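Local structure of MobB protein homolog (Geobacillus stearothermophilus, 1XJC) at residues A65-V68 and L73-L76; D87-Y92 and D98-E103; K23-A28 and V35-H40; W83-V88 and K106-P111. The protein is of unknown function but, as a MobB homolog of the P-loop NTPase clan, probably binds nucleotide and serves molybdopterin guanine dinucleotide synthesis. All coordinates share one frame; numbering follows the deposited sequence.

Contact 1: A65-V68 and L73-L76; sequences ATAV and LLQL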
loop_
_atom_site.group_PDB
_atom_site.type_symbol
_atom_site.label_atom_id
_atom_site.label_comp_id
_atom_site.label_asym_id
_atom_site.label_seq_id
_atom_site.Cartn_x
_atom_site.Cartn_y
_atom_site.Cartn_z
ATOM N N ALA A 65 -1.098 -17.186 20.735
ATOM C CA ALA A 65 -1.155 -15.722 20.789
ATOM C C ALA A 65 -0.401 -15.108 21.962
ATOM O O ALA A 65 -0.464 -15.612 23.097
ATOM C CB ALA A 65 -2.618 -15.269 20.846
ATOM N N THR A 66 0.323 -14.025 21.688
ATOM C CA THR A 66 1.017 -13.307 22.744
ATOM C C THR A 66 0.700 -11.824 22.557
ATOM O O THR A 66 0.495 -11.349 21.427
ATOM C CB THR A 66 2.546 -13.519 22.687
ATOM O OG1 THR A 66 3.063 -12.979 21.460
ATOM C CG2 THR A 66 2.872 -15.017 22.756
ATOM N N ALA A 67 0.639 -11.096 23.661
ATOM C CA ALA A 67 0.348 -9.677 23.612
ATOM C C ALA A 67 1.080 -8.984 24.742
ATOM O O ALA A 67 1.090 -9.459 25.892
ATOM C CB ALA A 67 -1.158 -9.435 23.746
ATOM N N VAL A 68 1.714 -7.871 24.408
ATOM C CA VAL A 68 2.421 -7.066 25.391
ATOM C C VAL A 68 1.799 -5.693 25.242
ATOM O O VAL A 68 1.741 -5.162 24.125
ATOM C CB VAL A 68 3.924 -6.968 25.083
ATOM C CG1 VAL A 68 4.592 -6.066 26.125
ATOM C CG2 VAL A 68 4.551 -8.353 25.074
ATOM N N LEU A 73 -0.010 1.423 23.552
ATOM C CA LEU A 73 0.495 0.575 22.479
ATOM C C LEU A 73 0.321 -0.918 22.774
ATOM O O LEU A 73 0.875 -1.421 23.742
ATOM C CB LEU A 73 1.976 0.844 22.236
ATOM C CG LEU A 73 2.592 -0.177 21.267
ATOM C CD1 LEU A 73 1.809 -0.191 19.946
ATOM C CD2 LEU A 73 4.042 0.176 21.015
ATOM N N LEU A 74 -0.451 -1.615 21.940
ATOM C CA LEU A 74 -0.658 -3.054 22.115
ATOM C C LEU A 74 0.097 -3.799 21.026
ATOM O O LEU A 74 -0.130 -3.586 19.832
ATOM C CB LEU A 74 -2.140 -3.412 22.042
ATOM C CG LEU A 74 -2.485 -4.909 21.847
ATOM C CD1 LEU A 74 -1.995 -5.745 23.026
ATOM C CD2 LEU A 74 -3.980 -5.065 21.697
ATOM N N GLN A 75 1.011 -4.660 21.446
ATOM C CA GLN A 75 1.798 -5.461 20.525
ATOM C C GLN A 75 1.260 -6.892 20.555
ATOM O O GLN A 75 1.181 -7.509 21.624
ATOM C CB GLN A 75 3.255 -5.448 20.943
ATOM C CG GLN A 75 4.096 -6.449 20.200
ATOM C CD GLN A 75 5.537 -6.438 20.673
ATOM O OE1 GLN A 75 6.210 -5.399 20.618
ATOM N NE2 GLN A 75 6.022 -7.595 21.138
ATOM N N LEU A 76 0.899 -7.407 19.384
ATOM C CA LEU A 76 0.333 -8.742 19.250
ATOM C C LEU A 76 1.070 -9.632 18.254
ATOM O O LEU A 76 1.537 -9.165 17.199
ATOM C CB LEU A 76 -1.127 -8.644 18.788
ATOM C CG LEU A 76 -2.212 -8.015 19.674
ATOM C CD1 LEU A 76 -3.432 -7.638 18.825
ATOM C CD2 LEU A 76 -2.617 -8.994 20.754
HETATM O O HOH W 1 3.784 -9.982 21.701
#

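Contact 2: D87-Y92 and D98-E103; sequences DVLALY and DLVLVE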
loop_
_atom_site.group_PDB
_atom_site.type_symbol
_atom_site.label_atom_id
_atom_site.label_comp_id
_atom_site.label_asym_id
_atom_site.label_seq_id
_atom_site.Cartn_x
_atom_site.Cartn_y
_atom_site.Cartn_z
ATOM N N ASP A 87 -8.471 -11.123 6.728
ATOM C CA ASP A 87 -8.438 -11.403 8.165
ATOM C C ASP A 87 -7.850 -10.195 8.894
ATOM O O ASP A 87 -8.335 -9.794 9.955
ATOM C CB ASP A 87 -7.568 -12.608 8.488
ATOM C CG ASP A 87 -8.068 -13.868 7.851
ATOM O OD1 ASP A 87 -9.302 -14.095 7.840
ATOM O OD2 ASP A 87 -7.215 -14.636 7.370
ATOM N N VAL A 88 -6.799 -9.614 8.320
ATOM C CA VAL A 88 -6.159 -8.463 8.940
ATOM C C VAL A 88 -7.079 -7.240 8.899
ATOM O O VAL A 88 -7.253 -6.566 9.906
ATOM C CB VAL A 88 -4.801 -8.132 8.254
ATOM C CG1 VAL A 88 -3.999 -7.206 9.125
ATOM C CG2 VAL A 88 -4.016 -9.406 8.001
ATOM N N LEU A 89 -7.686 -6.961 7.749
ATOM C CA LEU A 89 -8.581 -5.813 7.639
ATOM C C LEU A 89 -9.778 -5.915 8.585
ATOM O O LEU A 89 -10.355 -4.893 8.967
ATOM C CB LEU A 89 -9.081 -5.641 6.197
ATOM C CG LEU A 89 -8.024 -5.366 5.117
ATOM C CD1 LEU A 89 -8.687 -5.386 3.749
ATOM C CD2 LEU A 89 -7.336 -4.028 5.371
ATOM N N ALA A 90 -10.161 -7.136 8.958
ATOM C CA ALA A 90 -11.285 -7.325 9.872
ATOM C C ALA A 90 -10.869 -6.843 11.260
ATOM O O ALA A 90 -11.688 -6.313 12.008
ATOM C CB ALA A 90 -11.698 -8.800 9.920
ATOM N N LEU A 91 -9.596 -7.026 11.601
ATOM C CA LEU A 91 -9.085 -6.571 12.890
ATOM C C LEU A 91 -8.941 -5.046 12.916
ATOM O O LEU A 91 -8.888 -4.451 13.989
ATOM C CB LEU A 91 -7.719 -7.201 13.197
ATOM C CG LEU A 91 -7.652 -8.726 13.336
ATOM C CD1 LEU A 91 -6.222 -9.167 13.608
ATOM C CD2 LEU A 91 -8.560 -9.170 14.468
ATOM N N TYR A 92 -8.880 -4.421 11.740
ATOM C CA TYR A 92 -8.731 -2.962 11.630
ATOM C C TYR A 92 -10.068 -2.243 11.639
ATOM O O TYR A 92 -10.154 -1.075 12.015
ATOM C CB TYR A 92 -7.998 -2.605 10.334
ATOM C CG TYR A 92 -6.494 -2.730 10.418
ATOM C CD1 TYR A 92 -5.884 -3.396 11.486
ATOM C CD2 TYR A 92 -5.676 -2.170 9.429
ATOM C CE1 TYR A 92 -4.490 -3.500 11.572
ATOM C CE2 TYR A 92 -4.287 -2.268 9.506
ATOM C CZ TYR A 92 -3.695 -2.931 10.579
ATOM O OH TYR A 92 -2.312 -3.010 10.665
ATOM N N ASP A 98 -9.098 5.971 8.526
ATOM C CA ASP A 98 -9.441 6.766 7.349
ATOM C C ASP A 98 -8.758 6.211 6.105
ATOM O O ASP A 98 -9.219 6.428 4.985
ATOM C CB ASP A 98 -8.989 8.224 7.522
ATOM C CG ASP A 98 -9.640 8.903 8.721
ATOM O OD1 ASP A 98 -10.884 9.037 8.713
ATOM O OD2 ASP A 98 -8.905 9.282 9.667
ATOM N N LEU A 99 -7.653 5.502 6.312
ATOM C CA LEU A 99 -6.861 4.975 5.210
ATOM C C LEU A 99 -6.043 3.776 5.662
ATOM O O LEU A 99 -5.445 3.794 6.738
ATOM C CB LEU A 99 -5.886 6.060 4.707
ATOM C CG LEU A 99 -4.830 5.635 3.668
ATOM C CD1 LEU A 99 -5.538 5.323 2.337
ATOM C CD2 LEU A 99 -3.765 6.734 3.469
ATOM N N VAL A 100 -6.024 2.748 4.827
ATOM C CA VAL A 100 -5.233 1.554 5.089
ATOM C C VAL A 100 -4.371 1.330 3.853
ATOM O O VAL A 100 -4.891 1.171 2.742
ATOM C CB VAL A 100 -6.112 0.280 5.314
ATOM C CG1 VAL A 100 -5.205 -0.929 5.604
ATOM C CG2 VAL A 100 -7.061 0.511 6.489
ATOM N N LEU A 101 -3.056 1.353 4.045
ATOM C CA LEU A 101 -2.139 1.129 2.946
ATOM C C LEU A 101 -1.617 -0.283 3.073
ATOM O O LEU A 101 -1.030 -0.662 4.103
ATOM C CB LEU A 101 -0.976 2.124 2.987
ATOM C CG LEU A 101 -1.462 3.559 2.767
ATOM C CD1 LEU A 101 -0.304 4.526 3.006
ATOM C CD2 LEU A 101 -2.005 3.715 1.323
ATOM N N VAL A 102 -1.822 -1.046 2.011
ATOM C CA VAL A 102 -1.429 -2.438 1.959
ATOM C C VAL A 102 -0.299 -2.666 0.971
ATOM O O VAL A 102 -0.434 -2.355 -0.220
ATOM C CB VAL A 102 -2.636 -3.303 1.529
ATOM C CG1 VAL A 102 -2.210 -4.744 1.350
ATOM C CG2 VAL A 102 -3.767 -3.167 2.551
ATOM N N GLU A 103 0.808 -3.218 1.463
ATOM C CA GLU A 103 1.946 -3.515 0.610
ATOM C C GLU A 103 1.911 -5.000 0.232
ATOM O O GLU A 103 2.079 -5.871 1.087
ATOM C CB GLU A 103 3.243 -3.180 1.344
ATOM C CG GLU A 103 4.412 -2.905 0.417
ATOM C CD GLU A 103 5.734 -2.740 1.143
ATOM O OE1 GLU A 103 5.790 -2.075 2.199
ATOM O OE2 GLU A 103 6.732 -3.271 0.641
#

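Contact 3: K23-A28 and V35-H40; sequences KWVAAA and VGTVKH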
loop_
_atom_site.group_PDB
_atom_site.type_symbol
_atom_site.label_atom_id
_atom_site.label_comp_id
_atom_site.label_asym_id
_atom_site.label_seq_id
_atom_site.Cartn_x
_atom_site.Cartn_y
_atom_site.Cartn_z
ATOM N N LYS A 23 6.463 7.902 2.570
ATOM C CA LYS A 23 6.002 9.246 2.275
ATOM C C LYS A 23 4.495 9.361 2.311
ATOM O O LYS A 23 3.962 10.372 2.762
ATOM C CB LYS A 23 6.527 9.682 0.901
ATOM C CG LYS A 23 8.033 9.899 0.888
ATOM C CD LYS A 23 8.518 10.254 -0.509
ATOM C CE LYS A 23 10.034 10.364 -0.527
ATOM N NZ LYS A 23 10.484 11.388 0.467
ATOM N N TRP A 24 3.801 8.331 1.835
ATOM C CA TRP A 24 2.343 8.363 1.809
ATOM C C TRP A 24 1.821 8.319 3.245
ATOM O O TRP A 24 0.957 9.106 3.608
ATOM C CB TRP A 24 1.806 7.173 1.005
ATOM C CG TRP A 24 0.386 7.322 0.544
ATOM C CD1 TRP A 24 -0.509 8.292 0.905
ATOM C CD2 TRP A 24 -0.296 6.476 -0.387
ATOM N NE1 TRP A 24 -1.700 8.103 0.253
ATOM C CE2 TRP A 24 -1.600 6.995 -0.546
ATOM C CE3 TRP A 24 0.070 5.326 -1.108
ATOM C CZ2 TRP A 24 -2.546 6.401 -1.396
ATOM C CZ3 TRP A 24 -0.873 4.736 -1.955
ATOM C CH2 TRP A 24 -2.163 5.275 -2.090
ATOM N N VAL A 25 2.338 7.399 4.064
ATOM C CA VAL A 25 1.909 7.332 5.467
ATOM C C VAL A 25 2.156 8.684 6.164
ATOM O O VAL A 25 1.279 9.194 6.858
ATOM C CB VAL A 25 2.662 6.196 6.262
ATOM C CG1 VAL A 25 2.483 6.397 7.753
ATOM C CG2 VAL A 25 2.127 4.808 5.866
ATOM N N ALA A 26 3.336 9.274 5.963
ATOM C CA ALA A 26 3.670 10.559 6.590
ATOM C C ALA A 26 2.709 11.696 6.203
ATOM O O ALA A 26 2.301 12.493 7.058
ATOM C CB ALA A 26 5.147 10.970 6.239
ATOM N N ALA A 27 2.343 11.775 4.925
ATOM C CA ALA A 27 1.432 12.829 4.482
ATOM C C ALA A 27 0.075 12.582 5.126
ATOM O O ALA A 27 -0.571 13.518 5.602
ATOM C CB ALA A 27 1.298 12.825 2.949
ATOM N N ALA A 28 -0.363 11.321 5.147
ATOM C CA ALA A 28 -1.665 11.008 5.752
ATOM C C ALA A 28 -1.640 11.384 7.241
ATOM O O ALA A 28 -2.587 11.981 7.749
ATOM C CB ALA A 28 -1.993 9.507 5.589
ATOM N N VAL A 35 -4.431 6.186 10.257
ATOM C CA VAL A 35 -3.875 5.282 9.247
ATOM C C VAL A 35 -3.494 3.897 9.744
ATOM O O VAL A 35 -3.059 3.735 10.892
ATOM C CB VAL A 35 -2.587 5.896 8.619
ATOM C CG1 VAL A 35 -2.001 4.954 7.540
ATOM C CG2 VAL A 35 -2.905 7.267 8.030
ATOM N N GLY A 36 -3.658 2.906 8.871
ATOM C CA GLY A 36 -3.262 1.548 9.198
ATOM C C GLY A 36 -2.395 1.051 8.052
ATOM O O GLY A 36 -2.589 1.490 6.921
ATOM N N THR A 37 -1.410 0.194 8.318
ATOM C CA THR A 37 -0.608 -0.367 7.229
ATOM C C THR A 37 -0.537 -1.879 7.401
ATOM O O THR A 37 -0.633 -2.380 8.519
ATOM C CB THR A 37 0.848 0.188 7.182
ATOM O OG1 THR A 37 1.532 -0.123 8.403
ATOM C CG2 THR A 37 0.835 1.712 6.970
ATOM N N VAL A 38 -0.392 -2.590 6.284
ATOM C CA VAL A 38 -0.268 -4.052 6.274
ATOM C C VAL A 38 0.851 -4.378 5.288
ATOM O O VAL A 38 0.877 -3.863 4.162
ATOM C CB VAL A 38 -1.594 -4.769 5.800
ATOM C CG1 VAL A 38 -1.447 -6.287 5.914
ATOM C CG2 VAL A 38 -2.795 -4.294 6.635
ATOM N N LYS A 39 1.800 -5.199 5.720
ATOM C CA LYS A 39 2.910 -5.603 4.862
ATOM C C LYS A 39 3.089 -7.109 4.978
ATOM O O LYS A 39 3.032 -7.668 6.083
ATOM C CB LYS A 39 4.220 -4.922 5.282
ATOM C CG LYS A 39 4.175 -3.404 5.269
ATOM C CD LYS A 39 5.515 -2.795 5.694
ATOM C CE LYS A 39 5.413 -1.273 5.797
ATOM N NZ LYS A 39 6.680 -0.612 6.225
ATOM N N HIS A 40 3.305 -7.760 3.839
ATOM C CA HIS A 40 3.525 -9.195 3.818
ATOM C C HIS A 40 5.027 -9.415 4.009
ATOM O O HIS A 40 5.829 -9.067 3.144
ATOM C CB HIS A 40 3.035 -9.775 2.492
ATOM C CG HIS A 40 2.689 -11.228 2.565
ATOM N ND1 HIS A 40 3.637 -12.226 2.501
ATOM C CD2 HIS A 40 1.498 -11.850 2.738
ATOM C CE1 HIS A 40 3.046 -13.401 2.634
ATOM N NE2 HIS A 40 1.748 -13.200 2.780
#

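Contact 4: W83-V88 and K106-P111; sequences WRLDDV and KQERHP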
loop_
_atom_site.group_PDB
_atom_site.type_symbol
_atom_site.label_atom_id
_atom_site.label_comp_id
_atom_site.label_asym_id
_atom_site.label_seq_id
_atom_site.Cartn_x
_atom_site.Cartn_y
_atom_site.Cartn_z
ATOM N N TRP A 83 -2.885 -16.450 7.098
ATOM C CA TRP A 83 -3.529 -15.150 7.276
ATOM C C TRP A 83 -3.865 -14.517 5.922
ATOM O O TRP A 83 -2.981 -14.283 5.111
ATOM C CB TRP A 83 -2.625 -14.176 8.044
ATOM C CG TRP A 83 -2.532 -14.460 9.511
ATOM C CD1 TRP A 83 -1.501 -15.062 10.171
ATOM C CD2 TRP A 83 -3.533 -14.179 10.495
ATOM N NE1 TRP A 83 -1.798 -15.176 11.508
ATOM C CE2 TRP A 83 -3.040 -14.643 11.735
ATOM C CE3 TRP A 83 -4.794 -13.580 10.451
ATOM C CZ2 TRP A 83 -3.769 -14.526 12.924
ATOM C CZ3 TRP A 83 -5.524 -13.462 11.635
ATOM C CH2 TRP A 83 -5.002 -13.936 12.859
ATOM N N ARG A 84 -5.137 -14.244 5.674
ATOM C CA ARG A 84 -5.507 -13.589 4.428
ATOM C C ARG A 84 -5.613 -12.090 4.722
ATOM O O ARG A 84 -5.859 -11.701 5.866
ATOM C CB ARG A 84 -6.847 -14.117 3.927
ATOM C CG ARG A 84 -6.809 -15.572 3.518
ATOM C CD ARG A 84 -8.212 -16.129 3.348
ATOM N NE ARG A 84 -8.173 -17.554 3.024
ATOM C CZ ARG A 84 -7.833 -18.046 1.834
ATOM N NH1 ARG A 84 -7.506 -17.226 0.840
ATOM N NH2 ARG A 84 -7.802 -19.361 1.643
ATOM N N LEU A 85 -5.436 -11.248 3.703
ATOM C CA LEU A 85 -5.521 -9.803 3.926
ATOM C C LEU A 85 -6.843 -9.471 4.606
ATOM O O LEU A 85 -6.871 -8.674 5.533
ATOM C CB LEU A 85 -5.404 -9.012 2.614
ATOM C CG LEU A 85 -5.642 -7.498 2.772
ATOM C CD1 LEU A 85 -4.546 -6.883 3.658
ATOM C CD2 LEU A 85 -5.667 -6.818 1.374
ATOM N N ASP A 86 -7.939 -10.082 4.160
ATOM C CA ASP A 86 -9.223 -9.798 4.801
ATOM C C ASP A 86 -9.235 -10.123 6.288
ATOM O O ASP A 86 -9.935 -9.459 7.047
ATOM C CB ASP A 86 -10.382 -10.504 4.092
ATOM C CG ASP A 86 -10.880 -9.717 2.882
ATOM O OD1 ASP A 86 -10.469 -8.539 2.738
ATOM O OD2 ASP A 86 -11.683 -10.265 2.089
ATOM N N ASP A 87 -8.471 -11.123 6.728
ATOM C CA ASP A 87 -8.438 -11.403 8.165
ATOM C C ASP A 87 -7.850 -10.195 8.894
ATOM O O ASP A 87 -8.335 -9.794 9.955
ATOM C CB ASP A 87 -7.568 -12.608 8.488
ATOM C CG ASP A 87 -8.068 -13.868 7.851
ATOM O OD1 ASP A 87 -9.302 -14.095 7.840
ATOM O OD2 ASP A 87 -7.215 -14.636 7.370
ATOM N N VAL A 88 -6.799 -9.614 8.320
ATOM C CA VAL A 88 -6.159 -8.463 8.940
ATOM C C VAL A 88 -7.079 -7.240 8.899
ATOM O O VAL A 88 -7.253 -6.566 9.906
ATOM C CB VAL A 88 -4.801 -8.132 8.254
ATOM C CG1 VAL A 88 -3.999 -7.206 9.125
ATOM C CG2 VAL A 88 -4.016 -9.406 8.001
ATOM N N LYS A 106 -0.979 -8.725 -4.143
ATOM C CA LYS A 106 -1.296 -8.304 -5.508
ATOM C C LYS A 106 -2.538 -8.900 -6.152
ATOM O O LYS A 106 -3.082 -8.316 -7.091
ATOM C CB LYS A 106 -0.085 -8.521 -6.429
ATOM C CG LYS A 106 0.214 -9.976 -6.765
ATOM C CD LYS A 106 1.422 -10.110 -7.708
ATOM C CE LYS A 106 1.720 -11.585 -7.999
ATOM N NZ LYS A 106 2.899 -11.798 -8.912
ATOM N N GLN A 107 -3.001 -10.049 -5.668
ATOM C CA GLN A 107 -4.199 -10.647 -6.241
ATOM C C GLN A 107 -5.463 -9.952 -5.717
ATOM O O GLN A 107 -6.539 -10.081 -6.312
ATOM C CB GLN A 107 -4.270 -12.162 -5.933
ATOM C CG GLN A 107 -4.634 -12.543 -4.485
ATOM C CD GLN A 107 -3.473 -12.365 -3.510
ATOM O OE1 GLN A 107 -2.359 -12.040 -3.908
ATOM N NE2 GLN A 107 -3.732 -12.601 -2.225
ATOM N N GLU A 108 -5.351 -9.218 -4.609
ATOM C CA GLU A 108 -6.534 -8.537 -4.071
ATOM C C GLU A 108 -6.924 -7.425 -5.032
ATOM O O GLU A 108 -6.090 -6.959 -5.810
ATOM C CB GLU A 108 -6.266 -7.990 -2.661
ATOM C CG GLU A 108 -6.036 -9.083 -1.641
ATOM C CD GLU A 108 -7.219 -10.017 -1.552
ATOM O OE1 GLU A 108 -8.311 -9.575 -1.161
ATOM O OE2 GLU A 108 -7.067 -11.203 -1.892
ATOM N N ARG A 109 -8.174 -6.979 -4.968
ATOM C CA ARG A 109 -8.647 -5.988 -5.929
ATOM C C ARG A 109 -8.873 -4.532 -5.494
ATOM O O ARG A 109 -9.665 -3.817 -6.113
ATOM C CB ARG A 109 -9.914 -6.546 -6.592
ATOM C CG ARG A 109 -9.673 -7.894 -7.296
ATOM C CD ARG A 109 -10.965 -8.510 -7.818
ATOM N NE ARG A 109 -11.551 -7.716 -8.894
ATOM C CZ ARG A 109 -11.149 -7.762 -10.159
ATOM N NH1 ARG A 109 -10.160 -8.576 -10.514
ATOM N NH2 ARG A 109 -11.724 -6.986 -11.069
ATOM N N HIS A 110 -8.168 -4.095 -4.450
ATOM C CA HIS A 110 -8.280 -2.719 -3.959
ATOM C C HIS A 110 -7.537 -1.795 -4.937
ATOM O O HIS A 110 -6.657 -2.246 -5.662
ATOM C CB HIS A 110 -7.652 -2.630 -2.557
ATOM C CG HIS A 110 -8.249 -3.595 -1.571
ATOM N ND1 HIS A 110 -9.528 -3.448 -1.063
ATOM C CD2 HIS A 110 -7.768 -4.753 -1.052
ATOM C CE1 HIS A 110 -9.805 -4.474 -0.276
ATOM N NE2 HIS A 110 -8.756 -5.279 -0.251
ATOM N N PRO A 111 -7.889 -0.503 -4.988
ATOM C CA PRO A 111 -7.152 0.351 -5.931
ATOM C C PRO A 111 -5.670 0.282 -5.579
ATOM O O PRO A 111 -5.306 0.313 -4.404
ATOM C CB PRO A 111 -7.761 1.738 -5.705
ATOM C CG PRO A 111 -8.284 1.665 -4.292
ATOM C CD PRO A 111 -8.899 0.277 -4.257
HETATM O O HOH W 2 -8.736 -7.800 0.615
#

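Contact 1: A65-V68 and L73-L76
Val68 and Gln75 form an antiparallel hydrogen-bonded pair, exchanging Val68 N to Gln75 O (2.9 Å) and Gln75 N to Val68 O (2.8 Å), while the two short strands run antiparallel, their directions 157° apart. One step along, Ala67 and Leu76 make a non-hydrogen-bonded pair, and here weaker CA-H...O contacts take over: Ala67 CA approaches Gln75 O at 3.1 Å, and Leu76 CA approaches Thr66 O. This is the pattern of a two-stranded beta hairpin, formed by strands 65-70 and 73-78, and it continues where the backbone of Thr66 pairs with His77. On the face carrying Ala67 and Leu76, the methyl CB of Ala67 presses on Leu76 CD2 at 3.4 Å, tighter than ordinary van der Waals contact. Leu74 bends in beside it, its CD1 resting 3.9 Å from the same methyl. Alanine's single methyl suits the place, since even it is in tight contact with Leu76 CD2. On the other face Gln75 has CG anti to its backbone N (chi1 169°) and an extended chain, which carries the amide past Val68; CG2 of Val68 lies 4.3 Å from Gln75 NE2. A water receives a weak bond from that NE2 and also bonds to Thr66 OG1 at 3.1 Å, a polar bridge suited to residues lying on the exposed surface of the hairpin.

Contact 2: D87-Y92 and D98-E103
The phenol ring of Tyr92 meets Val100 at its edge: CG1 of the valine lies near the ring plane, 4.0 Å from Tyr92 CD2, rather than above a face. The same methyl also receives Leu89, whose CD2 comes to 3.8 Å from Val100 CG1, so one branch of a strand residue touches two side chains of the helix, three positions apart and therefore nearly one turn apart. Val100 sends CG1 anti to its backbone N (chi1 -179°), the branch that reaches the helix. Leu89 arrives by its far end, since its first bond is not aimed at the strand, whereas Tyr92 starts out toward it. A beta-branched valine suits an inner strand of the sheet, while the longer leucine and tyrosine span the gap from the helix, where Leu89 CA and Val100 CA are 8.5 Å apart. Met4 also packs on Tyr92 and Val100. The flanking Leu99 and Leu101 belong to the other face of the sheet, where Leu101 packs on helix 17-30. The ring's polar end is served separately, by a hydrogen bond from Tyr92 OH to Thr37 O on strand 35-39. Between the two segments themselves the contact is therefore apolar packing, which needs a close fit but sets no bond direction.

Contact 3: K23-A28 and V35-H40
Thr37 turns its OG1 into the position between backbone N and carbonyl carbon (chi1 60°), which leaves CG2 anti to the carbonyl carbon and aimed at Val25. Val25, with chi1 165°, likewise places CG2 anti to its carbonyl carbon, and the two methyls meet at 3.5 Å between Val25 CG2 and Thr37 CG2, their side chains crossing at about a right angle. Threonine thus acts here through its methyl alone. Farther back, Val35 offers CG2 to Ala28: the gap from Val35 CG2 to Ala28 CB is 3.4 Å, closer than usual for two carbons. The other branch, Val35 CG1, only grazes Val25 CG2 at 4.5 Å. Alanine suits this place because the chain comes nearest here, Ala28 CA and Val35 CA being 7.1 Å apart, with little room for a longer side chain. The helix runs almost antiparallel to the strand, at 164°, with 9.5 Å between the short axes. Together with strand 6-10, these elements make a beta-alpha-beta crossover, with helix 17-30 following a probable Walker A loop, as in P-loop NTPases. Strand 99-103 lies between the crossover's two strands, and its Leu99 and Leu101 pack on Ala28 and Val25. Strand 35-39 is outermost in the sheet, and Val38 points to helix 85-92 on the far side.

Contact 4: W83-V88 and K106-P111
Leu85 sets its CD2 methyl against two side chains of the 106-111 loop, 3.8 Å from Glu108 CG and equally 3.8 Å from His110 NE2. It meets the aliphatic part of the glutamate, the two chains sliding past each other in opposite directions, and approaches the imidazole obliquely. With CG anti to its backbone N (chi1 174°), the leucine extends toward the loop. Glu108 is bent at chi2 (-59°), which lets its methylene touch the leucine while its carboxylate turns to water. That water joins three groups: it donates to Asp86 OD1 at 2.8 Å and to Glu108 OE1 at a rather short distance, and it bonds to His110 NE2 at 2.7 Å, lying in the plane of the imidazole at its edge. It stands between two acidic groups whose nearest oxygens, Asp86 OD1 and Glu108 OE1, are 4.6 Å apart, and so probably eases their mutual repulsion. At the helix start Asp87, three residues on from the N-cap residue Arg84, accepts its N-H, with 2.7 Å between Arg84 N and Asp87 OD2. Lys112 NZ binds the carbonyls of Glu108 and His110, tying the loop to the start of strand 112-116. Leu85 also packs on Tyr105 and on Val38 of strand 35-39, while His110 rests on Val6 and Gln8 of strand 6-10.

How the contacts relate
Along the chain contact 3 comes first, then contact 1, and finally contacts 4 and 2, which both use helix 85-92 and share Asp87 and Val88. Contacts 2, 3 and 4 form a continuous body: centres of 2 and 4 are about 9 Å apart, of 2 and 3 about 10 Å. Contacts 2 and 3 meet on neighbouring strands, 99-103 and 35-39, of the parallel sheet, with helices 85-92 and 17-30 covering opposite faces. Contact 1 stands apart, its centre about 17 Å from that of contact 2, in a separate hairpin at the surface. The protein thus combines a P-loop-type core with a peripheral two-stranded hairpin that comes between strand 35-39 and helix 85-92 in the chain.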